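SnoaL-like domain-containing protein (Xanthomonas campestris pv. campestris, PDB 3G8Z) is of unknown function but adopts a cystatin-like fold and belongs to the SnoaL-like family, whose name comes from a polyketide cyclase. Local coordinates at residues Y29-A32 with I33-D37. Sequence-based numbering, arbitrary orientation.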
ATOM      1  N   TYR A  29       5.126  -9.356  12.601  1.00 22.38           N
ATOM      2  CA  TYR A  29       3.760  -9.685  12.228  1.00 23.54           C
ATOM      3  C   TYR A  29       3.710 -10.711  11.088  1.00 23.55           C
ATOM      4  O   TYR A  29       2.997 -11.723  11.184  1.00 23.77           O
ATOM      5  CB  TYR A  29       3.015  -8.390  11.841  1.00 24.80           C
ATOM      6  CG  TYR A  29       1.652  -8.620  11.215  1.00 27.12           C
ATOM      7  CD1 TYR A  29       0.543  -8.864  12.012  1.00 28.39           C
ATOM      8  CD2 TYR A  29       1.486  -8.599   9.838  1.00 28.37           C
ATOM      9  CE1 TYR A  29      -0.700  -9.076  11.454  1.00 29.09           C
ATOM     10  CE2 TYR A  29       0.249  -8.815   9.268  1.00 28.95           C
ATOM     11  CZ  TYR A  29      -0.837  -9.048  10.094  1.00 28.35           C
ATOM     12  OH  TYR A  29      -2.074  -9.280   9.549  1.00 32.34           O
ATOM     13  N   ILE A  30       4.444 -10.443  10.004  1.00 23.10           N
ATOM     14  CA  ILE A  30       4.496 -11.357   8.865  1.00 23.12           C
ATOM     15  C   ILE A  30       5.129 -12.697   9.245  1.00 22.64           C
ATOM     16  O   ILE A  30       4.602 -13.749   8.898  1.00 22.71           O
ATOM     17  CB  ILE A  30       5.242 -10.749   7.664  1.00 23.61           C
ATOM     18  CG1 ILE A  30       4.509  -9.499   7.149  1.00 24.05           C
ATOM     19  CG2 ILE A  30       5.406 -11.789   6.530  1.00 23.46           C
ATOM     20  CD1 ILE A  30       3.164  -9.788   6.472  1.00 23.01           C
ATOM     21  N   THR A  31       6.233 -12.684   9.973  1.00 22.37           N
ATOM     22  CA  THR A  31       6.831 -13.940  10.401  1.00 22.77           C
ATOM     23  C   THR A  31       5.831 -14.773  11.223  1.00 22.88           C
ATOM     24  O   THR A  31       5.747 -16.001  11.083  1.00 22.75           O
ATOM     25  CB  THR A  31       8.076 -13.673  11.216  1.00 23.20           C
ATOM     26  OG1 THR A  31       9.044 -13.061  10.364  1.00 22.48           O
ATOM     27  CG2 THR A  31       8.637 -14.961  11.839  1.00 23.38           C
ATOM     28  N   ALA A  32       5.059 -14.104  12.064  1.00 22.73           N
ATOM     29  CA  ALA A  32       4.135 -14.813  12.948  1.00 23.34           C
ATOM     30  C   ALA A  32       2.977 -15.426  12.153  1.00 23.51           C
ATOM     31  O   ALA A  32       2.576 -16.577  12.389  1.00 23.53           O
ATOM     32  CB  ALA A  32       3.642 -13.886  14.062  1.00 22.66           C
ATOM     33  N   ILE A  33       2.467 -14.689  11.184  1.00 23.94           N
ATOM     34  CA  ILE A  33       1.474 -15.253  10.249  1.00 24.41           C
ATOM     35  C   ILE A  33       2.080 -16.462   9.544  1.00 24.84           C
ATOM     36  O   ILE A  33       1.489 -17.544   9.525  1.00 25.27           O
ATOM     37  CB  ILE A  33       1.013 -14.215   9.228  1.00 24.74           C
ATOM     38  CG1 ILE A  33       0.136 -13.170   9.915  1.00 24.98           C
ATOM     39  CG2 ILE A  33       0.233 -14.855   8.079  1.00 25.30           C
ATOM     40  CD1 ILE A  33      -0.091 -12.005   9.061  1.00 29.00           C
ATOM     41  N   GLN A  34       3.290 -16.307   9.024  1.00 25.19           N
ATOM     42  CA  GLN A  34       3.901 -17.375   8.248  1.00 25.64           C
ATOM     43  C   GLN A  34       4.180 -18.631   9.053  1.00 25.62           C
ATOM     44  O   GLN A  34       4.089 -19.746   8.525  1.00 24.13           O
ATOM     45  CB  GLN A  34       5.173 -16.894   7.582  1.00 25.84           C
ATOM     46  CG  GLN A  34       4.896 -15.910   6.452  1.00 26.15           C
ATOM     47  CD  GLN A  34       6.147 -15.511   5.733  1.00 27.45           C
ATOM     48  OE1 GLN A  34       7.169 -15.237   6.359  1.00 27.13           O
ATOM     49  NE2 GLN A  34       6.076 -15.452   4.401  1.00 28.21           N
ATOM     50  N   THR A  35       4.504 -18.465  10.333  1.00 25.36           N
ATOM     51  CA  THR A  35       4.851 -19.614  11.156  1.00 25.41           C
ATOM     52  C   THR A  35       3.717 -20.037  12.066  1.00 25.82           C
ATOM     53  O   THR A  35       3.894 -20.930  12.883  1.00 27.32           O
ATOM     54  CB  THR A  35       6.089 -19.321  12.014  1.00 25.00           C
ATOM     55  OG1 THR A  35       5.825 -18.162  12.811  1.00 23.67           O
ATOM     56  CG2 THR A  35       7.319 -19.089  11.115  1.00 23.42           C
ATOM     57  N   GLY A  36       2.563 -19.402  11.938  1.00 26.10           N
ATOM     58  CA  GLY A  36       1.410 -19.704  12.777  1.00 26.49           C
ATOM     59  C   GLY A  36       1.580 -19.413  14.255  1.00 26.83           C
ATOM     60  O   GLY A  36       1.028 -20.116  15.098  1.00 26.71           O
ATOM     61  N   ASP A  37       2.329 -18.366  14.575  1.00 26.44           N
ATOM     62  CA  ASP A  37       2.593 -17.994  15.954  1.00 25.97           C
ATOM     63  C   ASP A  37       1.452 -17.114  16.463  1.00 25.83           C
ATOM     64  O   ASP A  37       1.516 -15.885  16.402  1.00 24.93           O
ATOM     65  CB  ASP A  37       3.931 -17.246  16.052  1.00 26.19           C
ATOM     66  CG  ASP A  37       4.265 -16.800  17.476  1.00 27.39           C
ATOM     67  OD1 ASP A  37       3.535 -17.191  18.408  1.00 27.22           O
ATOM     68  OD2 ASP A  37       5.257 -16.046  17.644  1.00 31.07           O
TER
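I33 lies against one face of the Y29 ring a turn earlier in the helix, its CD1 above the CE2-CZ side of the ring and 3.2 Å from Y29 CE2. Both side chains contribute: Y29 sends CG anti to its own nitrogen (chi1 170°), while I33 runs out extended past CG1 (chi2 168°). L41 of helix 38-44 packs on both, and Y29 OH hydrogen-bonds a bound glycerol. One residue along, I30 CG2 sits 3.9 Å from Q34 OE1, while NE2 of that amide is held by I86 O on strand 85-95. T35 folds its hydroxyl back onto the last turn: with chi1 at 57°, OG1 is 2.8 Å from T31 O and donates to it. T35 N reaches the same oxygen from the opposite face of the carbonyl plane, so two donors grip it. G36 then leaves the helix with positive phi, its N bonding to I33 O, and D37 N bonds back to A32 O at 2.8 Å. D37 CB rests on A32 CB at 3.9 Å, and its carboxylate turns to T40 OG1. This is a Schellman motif ending helix 22-35, followed directly by the Asp N-cap of helix 38-44, a tight helix-to-helix turn in the cystatin-like fold.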